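Side-chain contacts in glycerol dehydrogenase (Schizosaccharomyces pombe, PDB 1TA9), which catalyses the NAD-dependent oxidation of glycerol to dihydroxyacetone and takes part in glycerol assimilation: residues 230-233 against 234-237; 266-269 against 270-274. All coordinates share one frame; numbering follows the deposited sequence.

Interaction 1. Residues 230-233 against 234-237. With K (potassium ion), chain J; ZN (zinc ion), chain I.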
loop_
_atom_site.group_PDB
_atom_site.type_symbol
_atom_site.label_atom_id
_atom_site.label_comp_id
_atom_site.label_asym_id
_atom_site.label_seq_id
_atom_site.Cartn_x
_atom_site.Cartn_y
_atom_site.Cartn_z
ATOM N N ILE B 230 -26.722 6.994 19.383
ATOM C CA ILE B 230 -25.706 6.749 18.360
ATOM C C ILE B 230 -25.808 7.882 17.342
ATOM O O ILE B 230 -24.798 8.398 16.853
ATOM C CB ILE B 230 -25.938 5.380 17.665
ATOM C CG1 ILE B 230 -25.584 4.251 18.639
ATOM C CG2 ILE B 230 -25.120 5.285 16.375
ATOM C CD1 ILE B 230 -25.958 2.861 18.150
ATOM N N GLY B 231 -27.040 8.274 17.036
ATOM C CA GLY B 231 -27.256 9.353 16.091
ATOM C C GLY B 231 -26.641 10.641 16.596
ATOM O O GLY B 231 -26.042 11.406 15.835
ATOM N N ASP B 232 -26.783 10.887 17.893
ATOM C CA ASP B 232 -26.226 12.089 18.488
ATOM C C ASP B 232 -24.700 11.964 18.500
ATOM O O ASP B 232 -23.988 12.909 18.167
ATOM C CB ASP B 232 -26.748 12.262 19.919
ATOM C CG ASP B 232 -26.635 13.694 20.410
ATOM O OD1 ASP B 232 -26.756 13.927 21.632
ATOM O OD2 ASP B 232 -26.438 14.588 19.565
ATOM N N ALA B 233 -24.202 10.787 18.865
ATOM C CA ALA B 233 -22.759 10.564 18.925
ATOM C C ALA B 233 -22.091 10.700 17.549
ATOM O O ALA B 233 -20.950 11.163 17.445
ATOM C CB ALA B 233 -22.471 9.187 19.525
ATOM N N LEU B 234 -22.797 10.303 16.497
ATOM C CA LEU B 234 -22.253 10.405 15.144
ATOM C C LEU B 234 -21.951 11.838 14.703
ATOM O O LEU B 234 -21.048 12.062 13.898
ATOM C CB LEU B 234 -23.210 9.767 14.132
ATOM C CG LEU B 234 -23.134 8.246 13.992
ATOM C CD1 LEU B 234 -24.277 7.759 13.108
ATOM C CD2 LEU B 234 -21.785 7.856 13.401
ATOM N N SER B 235 -22.693 12.812 15.215
ATOM C CA SER B 235 -22.451 14.191 14.812
ATOM C C SER B 235 -21.252 14.827 15.515
ATOM O O SER B 235 -20.693 15.810 15.027
ATOM C CB SER B 235 -23.693 15.048 15.061
ATOM O OG SER B 235 -23.894 15.278 16.440
ATOM N N THR B 236 -20.850 14.259 16.646
ATOM C CA THR B 236 -19.736 14.800 17.413
ATOM C C THR B 236 -18.457 15.026 16.610
ATOM O O THR B 236 -17.939 16.142 16.575
ATOM C CB THR B 236 -19.395 13.903 18.618
ATOM O OG1 THR B 236 -20.537 13.808 19.476
ATOM C CG2 THR B 236 -18.229 14.488 19.405
ATOM N N TRP B 237 -17.943 13.978 15.974
ATOM C CA TRP B 237 -16.719 14.119 15.202
ATOM C C TRP B 237 -16.909 15.109 14.057
ATOM O O TRP B 237 -16.051 15.956 13.814
ATOM C CB TRP B 237 -16.270 12.765 14.642
ATOM C CG TRP B 237 -14.995 12.839 13.853
ATOM C CD1 TRP B 237 -13.723 12.934 14.349
ATOM C CD2 TRP B 237 -14.873 12.850 12.428
ATOM N NE1 TRP B 237 -12.818 13.003 13.315
ATOM C CE2 TRP B 237 -13.496 12.952 12.125
ATOM C CE3 TRP B 237 -15.795 12.785 11.374
ATOM C CZ2 TRP B 237 -13.019 12.989 10.810
ATOM C CZ3 TRP B 237 -15.317 12.822 10.062
ATOM C CH2 TRP B 237 -13.940 12.924 9.795
HETATM K K K J . -23.219 15.245 19.540
HETATM ZN ZN ZN I . -27.050 16.382 20.729
HETATM O O HOH W 1 -18.579 11.070 16.173
HETATM O O HOH W 2 -21.922 17.112 18.320
#

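Interaction 2. Residues 266-269 against 270-274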
loop_
_atom_site.group_PDB
_atom_site.type_symbol
_atom_site.label_atom_id
_atom_site.label_comp_id
_atom_site.label_asym_id
_atom_site.label_seq_id
_atom_site.Cartn_x
_atom_site.Cartn_y
_atom_site.Cartn_z
ATOM N N ALA B 266 -12.140 9.173 19.297
ATOM C CA ALA B 266 -12.425 7.952 20.039
ATOM C C ALA B 266 -13.893 7.597 19.844
ATOM O O ALA B 266 -14.251 6.428 19.673
ATOM C CB ALA B 266 -12.118 8.152 21.525
ATOM N N CYS B 267 -14.739 8.618 19.866
ATOM C CA CYS B 267 -16.173 8.428 19.675
ATOM C C CYS B 267 -16.431 7.821 18.288
ATOM O O CYS B 267 -17.059 6.770 18.163
ATOM C CB CYS B 267 -16.886 9.775 19.795
ATOM S SG CYS B 267 -18.681 9.684 19.695
ATOM N N LYS B 268 -15.939 8.494 17.253
ATOM C CA LYS B 268 -16.105 8.034 15.871
ATOM C C LYS B 268 -15.627 6.591 15.688
ATOM O O LYS B 268 -16.342 5.748 15.142
ATOM C CB LYS B 268 -15.322 8.950 14.926
ATOM C CG LYS B 268 -15.343 8.536 13.457
ATOM C CD LYS B 268 -14.449 9.458 12.633
ATOM C CE LYS B 268 -14.572 9.209 11.137
ATOM N NZ LYS B 268 -14.073 7.866 10.748
ATOM N N ASP B 269 -14.412 6.314 16.150
ATOM C CA ASP B 269 -13.825 4.984 16.022
ATOM C C ASP B 269 -14.604 3.894 16.743
ATOM O O ASP B 269 -14.764 2.786 16.227
ATOM C CB ASP B 269 -12.391 4.984 16.550
ATOM C CG ASP B 269 -11.428 5.719 15.637
ATOM O OD1 ASP B 269 -10.231 5.794 15.990
ATOM O OD2 ASP B 269 -11.860 6.220 14.575
ATOM N N THR B 270 -15.074 4.204 17.946
ATOM C CA THR B 270 -15.826 3.233 18.738
ATOM C C THR B 270 -17.160 2.887 18.082
ATOM O O THR B 270 -17.574 1.721 18.058
ATOM C CB THR B 270 -16.064 3.771 20.161
ATOM O OG1 THR B 270 -14.795 4.016 20.780
ATOM C CG2 THR B 270 -16.844 2.764 21.003
ATOM N N LEU B 271 -17.835 3.894 17.541
ATOM C CA LEU B 271 -19.112 3.648 16.887
ATOM C C LEU B 271 -18.905 2.771 15.654
ATOM O O LEU B 271 -19.674 1.841 15.404
ATOM C CB LEU B 271 -19.762 4.968 16.479
ATOM C CG LEU B 271 -20.182 5.899 17.618
ATOM C CD1 LEU B 271 -20.739 7.181 17.016
ATOM C CD2 LEU B 271 -21.235 5.216 18.503
ATOM N N GLU B 272 -17.866 3.070 14.882
ATOM C CA GLU B 272 -17.574 2.296 13.685
ATOM C C GLU B 272 -17.345 0.823 14.007
ATOM O O GLU B 272 -17.807 -0.058 13.288
ATOM C CB GLU B 272 -16.346 2.867 12.970
ATOM C CG GLU B 272 -16.659 4.100 12.131
ATOM C CD GLU B 272 -15.445 4.640 11.390
ATOM O OE1 GLU B 272 -14.643 3.831 10.870
ATOM O OE2 GLU B 272 -15.304 5.878 11.315
ATOM N N LYS B 273 -16.644 0.559 15.099
ATOM C CA LYS B 273 -16.350 -0.815 15.484
ATOM C C LYS B 273 -17.488 -1.527 16.206
ATOM O O LYS B 273 -17.762 -2.697 15.936
ATOM C CB LYS B 273 -15.127 -0.864 16.405
ATOM C CG LYS B 273 -13.799 -0.486 15.769
ATOM C CD LYS B 273 -12.701 -0.516 16.834
ATOM C CE LYS B 273 -11.337 -0.160 16.266
ATOM N NZ LYS B 273 -10.303 -0.181 17.343
ATOM N N TYR B 274 -18.166 -0.813 17.098
ATOM C CA TYR B 274 -19.191 -1.433 17.927
ATOM C C TYR B 274 -20.654 -0.997 17.870
ATOM O O TYR B 274 -21.485 -1.591 18.550
ATOM C CB TYR B 274 -18.724 -1.343 19.382
ATOM C CG TYR B 274 -17.341 -1.911 19.603
ATOM C CD1 TYR B 274 -17.128 -3.286 19.598
ATOM C CD2 TYR B 274 -16.238 -1.071 19.785
ATOM C CE1 TYR B 274 -15.855 -3.820 19.767
ATOM C CE2 TYR B 274 -14.952 -1.597 19.956
ATOM C CZ TYR B 274 -14.773 -2.974 19.947
ATOM O OH TYR B 274 -13.521 -3.521 20.128
#

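Interaction 1. Residues 230-233 against 234-237
The backbone O of Asp232 has two partners: it binds the potassium ion at 2.8 Å and accepts a hydrogen bond from Ser235 N at 3.2 Å. The amide stands well above the carbonyl plane, 60° out of it, and the bond spans three residues rather than the four of a regular alpha-helical turn. One residue on, Ala233 O likewise takes Thr236 N, while its link to Trp237 N runs through a water, 2.7 Å from Ala233 O and 3.0 Å from Trp237 N. The helix is thus opened slightly just where the metal sits. Two hydroxyls of the following turn also reach the potassium, Thr236 OG1 at 3.0 Å and Ser235 OG at 3.2 Å. Ser235 gets there with chi1 at 72°, which sets OG between its own N and carbonyl carbon; the same hydroxyl is hydrogen-bonded to Glu239, and that of Thr236 to Ser302. Asp232 OD2 lies between the two metals, binding the zinc ion at 2.2 Å and the potassium at a longer 3.3 Å. His315 and His333 also hold the zinc, Asp182 joins the potassium shell, and a glycerol molecule lies beside Asp232, so this turn forms part of the active site of this member of the iron-containing alcohol dehydrogenase family. On another side of helix 223-245, Ile230 and Leu234 run side by side, CG2 beside CD1. Ala233 and Leu234 pack on helix 258-284, Ile230 and Ala233 on helix 289-307, and Asp232 and Ser235 against helix 333-347.

Interaction 2. Residues 266-269 against 270-274
Thr270 grips Ala266 O twice, the classic return of a threonine hydroxyl to its own helix, here helix 258-284 in the helical domain of the iron-containing alcohol dehydrogenase fold. Thr270 N donates at 2.9 Å and Thr270 OG1 at 2.7 Å, the two arriving from opposite faces of the carbonyl plane. The threonine's chi1 of -60°, with OG1 anti to its carbonyl carbon, brings the hydroxyl back over the preceding turn. This side is closely packed: Met301 of helix 289-307 lies against Ala266, Cys267 and Thr270, and Cys267 SG rests 4.2 Å from Leu271 CD1, both next to Ala233. Around the helix, toward solvent, the packing gives way to charge. Lys268 runs out extended, then bends at its last torsion (chi4 -66°) so that NZ meets Glu272 OE2 in a salt bridge between residues four apart. The modelled separation of NZ and OE2, 2.4 Å, is very short, and its exact value is doubtful. The two side chains cross at a slant, and the lysine also makes a cation-pi contact with Trp237. With an alanine here, the Glu272 carboxylate is likely to lose its mate, its OE2 only 4.8 Å from the like-charged Asp269 OD2, and the Trp237 indole to be left without the chain and charge that lie against it. Asp269 is itself tied down: OD2 forms a salt bridge with Arg265 NE, while OD1 is hydrogen-bonded to the phenol OH of Tyr262 of a neighbouring subunit.

Overall arrangement
Interactions 1 and 2 sit on consecutive helices, 223-245 and 258-284, which pack directly together; the centres of the two interactions are about 10 Å apart. Cys267 and Leu271 back the metal-carrying helix at Ala233, with Leu271 CD1 3.6 Å from Ala233 CB. At the more exposed edge, Lys268 CD lies 3.4 Å from Trp237 CD2. Interaction 1 is buried, and several of its polar groups bind metal ions; interaction 2 lies farther out, its charges paired along the helix surface, with a hydrogen bond from Asp269 to a neighbouring subunit. In 230-237, where a potassium ion and a water bind carbonyls, the bonds shift partly to three-residue spacing, whereas 266-274 keeps the regular four.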